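Local coordinates for denovo NTF2 (Synthetic construct, PDB 6W40), which is a computationally designed NTF2-like protein of no known natural function, probably built to carry a pocket, at residues I16-W24 against R66-D74; D80-W88 against E99-V108. All blocks are in the same frame, centred on the assembly; numbering follows the deposited sequence.

Interaction 1. Residues I16-W24 against R66-D74; sequences IKLFMTGDW and RVRNIRIHD
Arg68 O meets Gly22 CA at 3.1 Å. The contact belongs to the NTF2-like fold, where the end of helix 2-18 and the loop after it lie against strand 67-72 of the curved sheet. Arg68 and Asn69 form a classic beta bulge opposite Glu89. The Asn69 side chain has CG anti to the backbone N (chi1 -160°), which carries its amide across to the helix end. Asn69 ND2 gives a weak hydrogen bond to Leu18 O, 3.5 Å long. Asn69 OD1 lies 3.1 Å from Lys17 O; both are acceptors, so no bond joins them. OD1 also sits at the edge of the Trp24 ring, near its plane. An alanine here would lose the amide, and Leu18 O is likely to be left without this donor. The CB of Ile70 is directed toward 16-24, and Ile70 CD1 touches Trp24 CZ2 at 3.6 Å and Leu18 CD2 at 3.7 Å, so one methyl serves both partners. Ile72 also reaches Met20 of the second subunit. Within the chain it crosses Leu18 at about a right angle, with Ile72 CD1 3.5 Å from Leu18 CB.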
loop_
_atom_site.group_PDB
_atom_site.type_symbol
_atom_site.label_atom_id
_atom_site.label_comp_id
_atom_site.label_asym_id
_atom_site.label_seq_id
_atom_site.Cartn_x
_atom_site.Cartn_y
_atom_site.Cartn_z
ATOM N N ILE A 16 -3.248 -2.988 3.321
ATOM C CA ILE A 16 -4.013 -4.232 3.309
ATOM C C ILE A 16 -4.481 -4.557 1.898
ATOM O O ILE A 16 -4.375 -5.702 1.443
ATOM C CB ILE A 16 -5.197 -4.158 4.291
ATOM C CG1 ILE A 16 -4.697 -4.194 5.736
ATOM C CG2 ILE A 16 -6.172 -5.300 4.033
ATOM C CD1 ILE A 16 -5.692 -4.788 6.728
ATOM N N LYS A 17 -4.990 -3.556 1.178
ATOM C CA LYS A 17 -5.549 -3.796 -0.148
ATOM C C LYS A 17 -4.458 -4.019 -1.187
ATOM O O LYS A 17 -4.479 -5.019 -1.913
ATOM C CB LYS A 17 -6.435 -2.622 -0.567
ATOM C CG LYS A 17 -7.409 -2.159 0.494
ATOM C CD LYS A 17 -8.354 -3.265 0.904
ATOM C CE LYS A 17 -9.314 -3.597 -0.212
ATOM N NZ LYS A 17 -9.977 -2.372 -0.730
ATOM N N LEU A 18 -3.497 -3.099 -1.272
ATOM C CA LEU A 18 -2.580 -3.036 -2.402
ATOM C C LEU A 18 -1.149 -3.427 -2.046
ATOM O O LEU A 18 -0.249 -3.248 -2.873
ATOM C CB LEU A 18 -2.605 -1.630 -3.004
ATOM C CG LEU A 18 -4.001 -1.101 -3.350
ATOM C CD1 LEU A 18 -4.216 0.282 -2.755
ATOM C CD2 LEU A 18 -4.225 -1.077 -4.854
ATOM N N PHE A 19 -0.916 -3.959 -0.847
ATOM C CA PHE A 19 0.419 -4.392 -0.447
ATOM C C PHE A 19 0.363 -5.779 0.176
ATOM O O PHE A 19 0.710 -6.770 -0.475
ATOM C CB PHE A 19 1.041 -3.394 0.533
ATOM C CG PHE A 19 2.406 -3.791 1.041
ATOM C CD1 PHE A 19 2.861 -3.315 2.258
ATOM C CD2 PHE A 19 3.239 -4.614 0.298
ATOM C CE1 PHE A 19 4.107 -3.666 2.734
ATOM C CE2 PHE A 19 4.487 -4.970 0.772
ATOM C CZ PHE A 19 4.921 -4.493 1.991
ATOM N N MET A 20 -0.049 -5.848 1.444
ATOM C CA MET A 20 -0.175 -7.105 2.173
ATOM C C MET A 20 -0.926 -8.131 1.338
ATOM O O MET A 20 -2.159 -8.201 1.395
ATOM C CB MET A 20 -0.884 -6.872 3.508
ATOM C CG MET A 20 -1.044 -8.114 4.361
ATOM S SD MET A 20 -2.266 -7.879 5.663
ATOM C CE MET A 20 -1.825 -6.235 6.219
ATOM N N THR A 21 -0.171 -8.941 0.583
ATOM C CA THR A 21 -0.656 -9.779 -0.515
ATOM C C THR A 21 -1.894 -9.170 -1.166
ATOM O O THR A 21 -1.926 -7.967 -1.443
ATOM C CB THR A 21 -0.922 -11.218 -0.041
ATOM O OG1 THR A 21 -1.582 -11.952 -1.080
ATOM C CG2 THR A 21 -1.762 -11.265 1.241
ATOM N N GLY A 22 -2.911 -9.984 -1.429
ATOM C CA GLY A 22 -4.192 -9.433 -1.807
ATOM C C GLY A 22 -4.953 -9.034 -0.564
ATOM O O GLY A 22 -5.296 -7.862 -0.377
ATOM N N ASP A 23 -5.189 -10.016 0.306
ATOM C CA ASP A 23 -5.940 -9.830 1.548
ATOM C C ASP A 23 -7.274 -9.137 1.296
ATOM O O ASP A 23 -7.798 -8.430 2.160
ATOM C CB ASP A 23 -5.121 -9.063 2.588
ATOM C CG ASP A 23 -5.509 -9.422 4.009
ATOM O OD1 ASP A 23 -6.312 -10.365 4.182
ATOM O OD2 ASP A 23 -5.017 -8.768 4.950
ATOM N N TRP A 24 -7.830 -9.332 0.099
ATOM C CA TRP A 24 -9.151 -8.808 -0.215
ATOM C C TRP A 24 -10.257 -9.564 0.506
ATOM O O TRP A 24 -11.412 -9.125 0.469
ATOM C CB TRP A 24 -9.377 -8.839 -1.728
ATOM C CG TRP A 24 -8.532 -7.841 -2.460
ATOM C CD1 TRP A 24 -7.225 -7.984 -2.829
ATOM C CD2 TRP A 24 -8.933 -6.539 -2.904
ATOM N NE1 TRP A 24 -6.790 -6.855 -3.478
ATOM C CE2 TRP A 24 -7.820 -5.953 -3.538
ATOM C CE3 TRP A 24 -10.127 -5.816 -2.832
ATOM C CZ2 TRP A 24 -7.866 -4.676 -4.095
ATOM C CZ3 TRP A 24 -10.170 -4.549 -3.387
ATOM C CH2 TRP A 24 -9.047 -3.991 -4.008
ATOM N N ARG A 66 -9.571 -13.472 -11.656
ATOM C CA ARG A 66 -8.623 -14.234 -10.839
ATOM C C ARG A 66 -7.580 -13.308 -10.218
ATOM O O ARG A 66 -6.372 -13.543 -10.295
ATOM C CB ARG A 66 -7.958 -15.343 -11.656
ATOM C CG ARG A 66 -8.930 -16.218 -12.427
ATOM C CD ARG A 66 -8.231 -17.435 -13.015
ATOM N NE ARG A 66 -9.113 -18.208 -13.886
ATOM C CZ ARG A 66 -8.810 -19.400 -14.389
ATOM N NH1 ARG A 66 -7.645 -19.967 -14.104
ATOM N NH2 ARG A 66 -9.674 -20.029 -15.175
ATOM N N VAL A 67 -8.065 -12.238 -9.591
ATOM C CA VAL A 67 -7.186 -11.182 -9.105
ATOM C C VAL A 67 -6.455 -11.649 -7.856
ATOM O O VAL A 67 -7.071 -12.143 -6.901
ATOM C CB VAL A 67 -7.988 -9.902 -8.830
ATOM C CG1 VAL A 67 -7.094 -8.839 -8.209
ATOM C CG2 VAL A 67 -8.621 -9.390 -10.110
ATOM N N ARG A 68 -5.132 -11.496 -7.859
ATOM C CA ARG A 68 -4.315 -11.663 -6.665
ATOM C C ARG A 68 -3.985 -10.327 -6.011
ATOM O O ARG A 68 -4.153 -10.172 -4.799
ATOM C CB ARG A 68 -3.023 -12.414 -7.004
ATOM C CG ARG A 68 -3.226 -13.883 -7.322
ATOM C CD ARG A 68 -1.901 -14.563 -7.611
ATOM N NE ARG A 68 -2.049 -16.006 -7.760
ATOM C CZ ARG A 68 -1.051 -16.832 -8.050
ATOM N NH1 ARG A 68 0.175 -16.357 -8.224
ATOM N NH2 ARG A 68 -1.276 -18.134 -8.167
ATOM N N ASN A 69 -3.524 -9.357 -6.795
ATOM C CA ASN A 69 -3.268 -8.010 -6.305
ATOM C C ASN A 69 -3.401 -7.050 -7.484
ATOM O O ASN A 69 -3.929 -7.408 -8.540
ATOM C CB ASN A 69 -1.893 -7.932 -5.627
ATOM C CG ASN A 69 -1.769 -6.745 -4.689
ATOM O OD1 ASN A 69 -2.770 -6.161 -4.272
ATOM N ND2 ASN A 69 -0.537 -6.380 -4.357
ATOM N N ILE A 70 -2.918 -5.822 -7.304
ATOM C CA ILE A 70 -3.024 -4.772 -8.311
ATOM C C ILE A 70 -1.630 -4.206 -8.548
ATOM O O ILE A 70 -1.062 -3.552 -7.664
ATOM C CB ILE A 70 -3.995 -3.662 -7.885
ATOM C CG1 ILE A 70 -5.385 -4.242 -7.629
ATOM C CG2 ILE A 70 -4.060 -2.572 -8.946
ATOM C CD1 ILE A 70 -6.344 -3.262 -7.010
ATOM N N ARG A 71 -1.080 -4.454 -9.735
ATOM C CA ARG A 71 0.189 -3.851 -10.131
ATOM C C ARG A 71 -0.011 -2.350 -10.300
ATOM O O ARG A 71 -0.598 -1.901 -11.289
ATOM C CB ARG A 71 0.702 -4.486 -11.420
ATOM C CG ARG A 71 1.980 -3.858 -11.950
ATOM C CD ARG A 71 3.126 -4.016 -10.965
ATOM N NE ARG A 71 3.485 -5.418 -10.767
ATOM C CZ ARG A 71 4.381 -6.069 -11.501
ATOM N NH1 ARG A 71 5.014 -5.448 -12.487
ATOM N NH2 ARG A 71 4.645 -7.344 -11.249
ATOM N N ILE A 72 0.482 -1.576 -9.339
ATOM C CA ILE A 72 0.156 -0.158 -9.243
ATOM C C ILE A 72 1.056 0.647 -10.169
ATOM O O ILE A 72 2.279 0.459 -10.187
ATOM C CB ILE A 72 0.286 0.324 -7.791
ATOM C CG1 ILE A 72 -0.763 -0.362 -6.916
ATOM C CG2 ILE A 72 0.159 1.836 -7.713
ATOM C CD1 ILE A 72 -0.628 -0.047 -5.454
ATOM N N HIS A 73 0.451 1.554 -10.936
ATOM C CA HIS A 73 1.179 2.497 -11.777
ATOM C C HIS A 73 1.298 3.878 -11.147
ATOM O O HIS A 73 2.367 4.492 -11.213
ATOM C CB HIS A 73 0.504 2.622 -13.147
ATOM C CG HIS A 73 0.434 1.335 -13.910
ATOM N ND1 HIS A 73 -0.281 1.204 -15.081
ATOM C CD2 HIS A 73 0.989 0.124 -13.672
ATOM C CE1 HIS A 73 -0.165 -0.034 -15.530
ATOM N NE2 HIS A 73 0.601 -0.710 -14.692
ATOM N N ASP A 74 0.225 4.383 -10.539
ATOM C CA ASP A 74 0.267 5.674 -9.864
ATOM C C ASP A 74 -0.810 5.708 -8.789
ATOM O O ASP A 74 -1.851 5.059 -8.913
ATOM C CB ASP A 74 0.079 6.834 -10.849
ATOM C CG ASP A 74 0.404 8.183 -10.231
ATOM O OD1 ASP A 74 0.884 8.215 -9.078
ATOM O OD2 ASP A 74 0.179 9.213 -10.900
#

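Interaction 2. Residues D80-W88 against E99-V108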
loop_
_atom_site.group_PDB
_atom_site.type_symbol
_atom_site.label_atom_id
_atom_site.label_comp_id
_atom_site.label_asym_id
_atom_site.label_seq_id
_atom_site.Cartn_x
_atom_site.Cartn_y
_atom_site.Cartn_z
ATOM N N ASP A 80 -9.484 12.218 2.012
ATOM C CA ASP A 80 -10.071 10.947 2.415
ATOM C C ASP A 80 -10.297 10.014 1.232
ATOM O O ASP A 80 -11.033 9.029 1.354
ATOM C CB ASP A 80 -11.387 11.186 3.158
ATOM C CG ASP A 80 -12.440 11.846 2.287
ATOM O OD1 ASP A 80 -12.067 12.499 1.289
ATOM O OD2 ASP A 80 -13.643 11.717 2.603
ATOM N N LYS A 81 -9.677 10.300 0.091
ATOM C CA LYS A 81 -9.898 9.551 -1.137
ATOM C C LYS A 81 -8.586 8.949 -1.616
ATOM O O LYS A 81 -7.569 9.645 -1.697
ATOM C CB LYS A 81 -10.490 10.447 -2.229
ATOM C CG LYS A 81 -10.639 9.768 -3.581
ATOM C CD LYS A 81 -11.061 10.763 -4.653
ATOM C CE LYS A 81 -12.378 11.439 -4.299
ATOM N NZ LYS A 81 -12.766 12.475 -5.298
ATOM N N LEU A 82 -8.616 7.659 -1.933
ATOM C CA LEU A 82 -7.502 6.979 -2.576
ATOM C C LEU A 82 -7.811 6.819 -4.058
ATOM O O LEU A 82 -8.901 6.364 -4.421
ATOM C CB LEU A 82 -7.256 5.610 -1.944
ATOM C CG LEU A 82 -6.389 4.676 -2.791
ATOM C CD1 LEU A 82 -4.922 5.064 -2.697
ATOM C CD2 LEU A 82 -6.607 3.215 -2.414
ATOM N N VAL A 83 -6.862 7.197 -4.909
ATOM C CA VAL A 83 -6.999 7.050 -6.354
ATOM C C VAL A 83 -5.830 6.212 -6.849
ATOM O O VAL A 83 -4.667 6.599 -6.682
ATOM C CB VAL A 83 -7.046 8.407 -7.072
ATOM C CG1 VAL A 83 -7.215 8.201 -8.568
ATOM C CG2 VAL A 83 -8.178 9.259 -6.521
ATOM N N VAL A 84 -6.139 5.068 -7.456
ATOM C CA VAL A 84 -5.136 4.127 -7.939
ATOM C C VAL A 84 -5.368 3.887 -9.423
ATOM O O VAL A 84 -6.500 3.631 -9.847
ATOM C CB VAL A 84 -5.183 2.795 -7.167
ATOM C CG1 VAL A 84 -4.203 1.798 -7.766
ATOM C CG2 VAL A 84 -4.886 3.019 -5.697
ATOM N N GLU A 85 -4.298 3.977 -10.207
ATOM C CA GLU A 85 -4.281 3.525 -11.591
ATOM C C GLU A 85 -3.267 2.398 -11.701
ATOM O O GLU A 85 -2.109 2.567 -11.304
ATOM C CB GLU A 85 -3.921 4.665 -12.549
ATOM C CG GLU A 85 -4.699 5.948 -12.323
ATOM C CD GLU A 85 -4.361 7.013 -13.345
ATOM O OE1 GLU A 85 -5.019 7.053 -14.407
ATOM O OE2 GLU A 85 -3.426 7.804 -13.095
ATOM N N GLY A 86 -3.696 1.260 -12.217
ATOM C CA GLY A 86 -2.834 0.095 -12.274
ATOM C C GLY A 86 -3.273 -0.961 -13.269
ATOM O O GLY A 86 -3.960 -0.669 -14.251
ATOM N N ARG A 87 -2.864 -2.201 -13.001
ATOM C CA ARG A 87 -3.088 -3.324 -13.899
ATOM C C ARG A 87 -3.244 -4.578 -13.051
ATOM O O ARG A 87 -2.561 -4.731 -12.034
ATOM C CB ARG A 87 -1.921 -3.466 -14.885
ATOM C CG ARG A 87 -2.199 -4.293 -16.130
ATOM C CD ARG A 87 -1.129 -4.019 -17.185
ATOM N NE ARG A 87 -1.163 -4.968 -18.296
ATOM C CZ ARG A 87 -1.806 -4.762 -19.441
ATOM N NH1 ARG A 87 -2.488 -3.641 -19.633
ATOM N NH2 ARG A 87 -1.779 -5.688 -20.390
ATOM N N TRP A 88 -4.149 -5.466 -13.460
ATOM C CA TRP A 88 -4.453 -6.638 -12.647
ATOM C C TRP A 88 -3.233 -7.538 -12.503
ATOM O O TRP A 88 -2.465 -7.730 -13.449
ATOM C CB TRP A 88 -5.608 -7.443 -13.250
ATOM C CG TRP A 88 -6.978 -6.837 -13.096
ATOM C CD1 TRP A 88 -7.911 -6.676 -14.078
ATOM C CD2 TRP A 88 -7.574 -6.329 -11.892
ATOM N NE1 TRP A 88 -9.046 -6.099 -13.565
ATOM C CE2 TRP A 88 -8.865 -5.875 -12.227
ATOM C CE3 TRP A 88 -7.141 -6.212 -10.568
ATOM C CZ2 TRP A 88 -9.726 -5.313 -11.286
ATOM C CZ3 TRP A 88 -7.998 -5.654 -9.636
ATOM C CH2 TRP A 88 -9.274 -5.212 -10.000
ATOM N N GLU A 99 -6.071 -6.562 -17.387
ATOM C CA GLU A 99 -6.678 -5.353 -17.920
ATOM C C GLU A 99 -6.383 -4.158 -17.020
ATOM O O GLU A 99 -6.193 -4.295 -15.808
ATOM C CB GLU A 99 -8.188 -5.534 -18.082
ATOM C CG GLU A 99 -8.568 -6.535 -19.164
ATOM C CD GLU A 99 -10.031 -6.921 -19.110
ATOM O OE1 GLU A 99 -10.703 -6.551 -18.127
ATOM O OE2 GLU A 99 -10.507 -7.594 -20.049
ATOM N N ASP A 100 -6.330 -2.978 -17.634
ATOM C CA ASP A 100 -6.103 -1.751 -16.885
ATOM C C ASP A 100 -7.309 -1.435 -16.011
ATOM O O ASP A 100 -8.459 -1.626 -16.418
ATOM C CB ASP A 100 -5.824 -0.588 -17.836
ATOM C CG ASP A 100 -4.535 -0.766 -18.617
ATOM O OD1 ASP A 100 -3.938 -1.861 -18.548
ATOM O OD2 ASP A 100 -4.116 0.195 -19.295
ATOM N N VAL A 101 -7.042 -0.944 -14.804
ATOM C CA VAL A 101 -8.083 -0.709 -13.811
ATOM C C VAL A 101 -7.764 0.571 -13.050
ATOM O O VAL A 101 -6.600 0.860 -12.752
ATOM C CB VAL A 101 -8.221 -1.911 -12.848
ATOM C CG1 VAL A 101 -6.906 -2.181 -12.126
ATOM C CG2 VAL A 101 -9.354 -1.686 -11.854
ATOM N N GLU A 102 -8.802 1.350 -12.762
ATOM C CA GLU A 102 -8.710 2.504 -11.882
ATOM C C GLU A 102 -9.597 2.250 -10.673
ATOM O O GLU A 102 -10.747 1.826 -10.823
ATOM C CB GLU A 102 -9.133 3.792 -12.594
ATOM C CG GLU A 102 -9.084 5.027 -11.708
ATOM C CD GLU A 102 -9.505 6.290 -12.434
ATOM O OE1 GLU A 102 -9.627 6.254 -13.676
ATOM O OE2 GLU A 102 -9.717 7.320 -11.760
ATOM N N LEU A 103 -9.064 2.496 -9.479
ATOM C CA LEU A 103 -9.796 2.248 -8.246
ATOM C C LEU A 103 -9.832 3.517 -7.410
ATOM O O LEU A 103 -8.806 4.182 -7.239
ATOM C CB LEU A 103 -9.172 1.102 -7.446
ATOM C CG LEU A 103 -9.077 -0.232 -8.186
ATOM C CD1 LEU A 103 -7.697 -0.407 -8.805
ATOM C CD2 LEU A 103 -9.421 -1.388 -7.263
ATOM N N ILE A 104 -11.013 3.843 -6.894
ATOM C CA ILE A 104 -11.212 5.004 -6.036
ATOM C C ILE A 104 -11.825 4.518 -4.733
ATOM O O ILE A 104 -12.918 3.937 -4.731
ATOM C CB ILE A 104 -12.099 6.063 -6.706
ATOM C CG1 ILE A 104 -11.411 6.590 -7.966
ATOM C CG2 ILE A 104 -12.399 7.198 -5.736
ATOM C CD1 ILE A 104 -12.326 7.353 -8.881
ATOM N N VAL A 105 -11.121 4.748 -3.628
ATOM C CA VAL A 105 -11.534 4.283 -2.309
ATOM C C VAL A 105 -11.706 5.498 -1.412
ATOM O O VAL A 105 -10.769 6.287 -1.240
ATOM C CB VAL A 105 -10.519 3.300 -1.707
ATOM C CG1 VAL A 105 -10.934 2.910 -0.295
ATOM C CG2 VAL A 105 -10.383 2.074 -2.594
ATOM N N ILE A 106 -12.897 5.643 -0.839
ATOM C CA ILE A 106 -13.214 6.736 0.073
ATOM C C ILE A 106 -13.263 6.168 1.483
ATOM O O ILE A 106 -14.011 5.218 1.752
ATOM C CB ILE A 106 -14.540 7.416 -0.297
ATOM C CG1 ILE A 106 -14.468 7.976 -1.720
ATOM C CG2 ILE A 106 -14.869 8.517 0.699
ATOM C CD1 ILE A 106 -15.732 8.678 -2.163
ATOM N N VAL A 107 -12.471 6.744 2.381
ATOM C CA VAL A 107 -12.363 6.278 3.758
ATOM C C VAL A 107 -13.037 7.302 4.660
ATOM O O VAL A 107 -12.672 8.485 4.653
ATOM C CB VAL A 107 -10.899 6.054 4.165
ATOM C CG1 VAL A 107 -10.811 5.643 5.625
ATOM C CG2 VAL A 107 -10.261 5.004 3.270
ATOM N N VAL A 108 -14.022 6.849 5.431
ATOM C CA VAL A 108 -14.759 7.695 6.364
ATOM C C VAL A 108 -14.744 7.021 7.727
ATOM O O VAL A 108 -15.223 5.889 7.867
ATOM C CB VAL A 108 -16.205 7.947 5.905
ATOM C CG1 VAL A 108 -16.965 8.729 6.966
ATOM C CG2 VAL A 108 -16.224 8.687 4.579
#
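Asp80 O accepts Val107 N at 2.9 Å, with an N-H...O angle of 172°. This is the first of a regular series of backbone bonds between the two strands. Leu82 and Val105 bond in both directions, and the Leu82 N to Val105 O bond is short at 2.6 Å. Val84 and Leu103 also exchange two bonds, each 2.8 Å between N and O. Gly86 and Val101 do the same, but less evenly. Gly86 N reaches Val101 O nearly along the C=O axis, whereas Val101 N approaches Gly86 O from above the carbonyl plane. Trp88 N gives a weak, longer bond to Glu99 O at 3.3 Å.

The pair is an antiparallel beta hairpin within the curved sheet of the NTF2-like fold. The N-to-C directions of strands 81-88 and 100-108 lie 166° apart. In the non-hydrogen-bonded pairs the backbone groups turn outward. Val83, Glu85 and Arg87 bond with strands 67-72 and 74-78 or the corner between them, and Glu102 bonds with Ile118.

Arg87 and Asp100 form a salt bridge beside the backbone bonds. Arg87 NH1 comes within 2.5 Å of Asp100 OD1, which lies at the guanidinium edge. The hydrogen bond within it is weak and bent. Glu99 OE1 has its partner outside the hairpin, in Trp65 NE1.

Leu82, Val84, Leu103 and Val105 share the buried face. Leu82 and Val105 lie side by side there, pointing the same way. Farther along, Val101 covers one face of the Trp88 ring. Val101 CG1 sits between the backbone N and the carbonyl carbon (chi1 59°), which sets this methyl 4.1 Å over the centroid of the Trp88 six-membered ring in a CH-pi contact. Val101 CG2 touches Trp88 CZ2 at 3.7 Å.

Interactions 1 and 2 meet where strand 67-72 pairs with strand 81-90, and their centres are about 11 Å apart. Probable backbone hydrogen bonds join them: Arg71 N to Arg87 O at 2.7 Å and His73 N to Glu85 O at 2.8 Å. Trp88 is shared through packing. Trp88 CE3 meets Val67 CG1 at 3.5 Å, and Trp88 CZ3 meets Ile70 CG1 at 3.6 Å. Ile70 also touches Leu103, and Leu18 touches Leu82, so the helix end of interaction 1 covers part of the buried hairpin face of interaction 2. NTF2-like folds usually form their pocket between the curved sheet and the helices, and the designed pocket here probably lies there too.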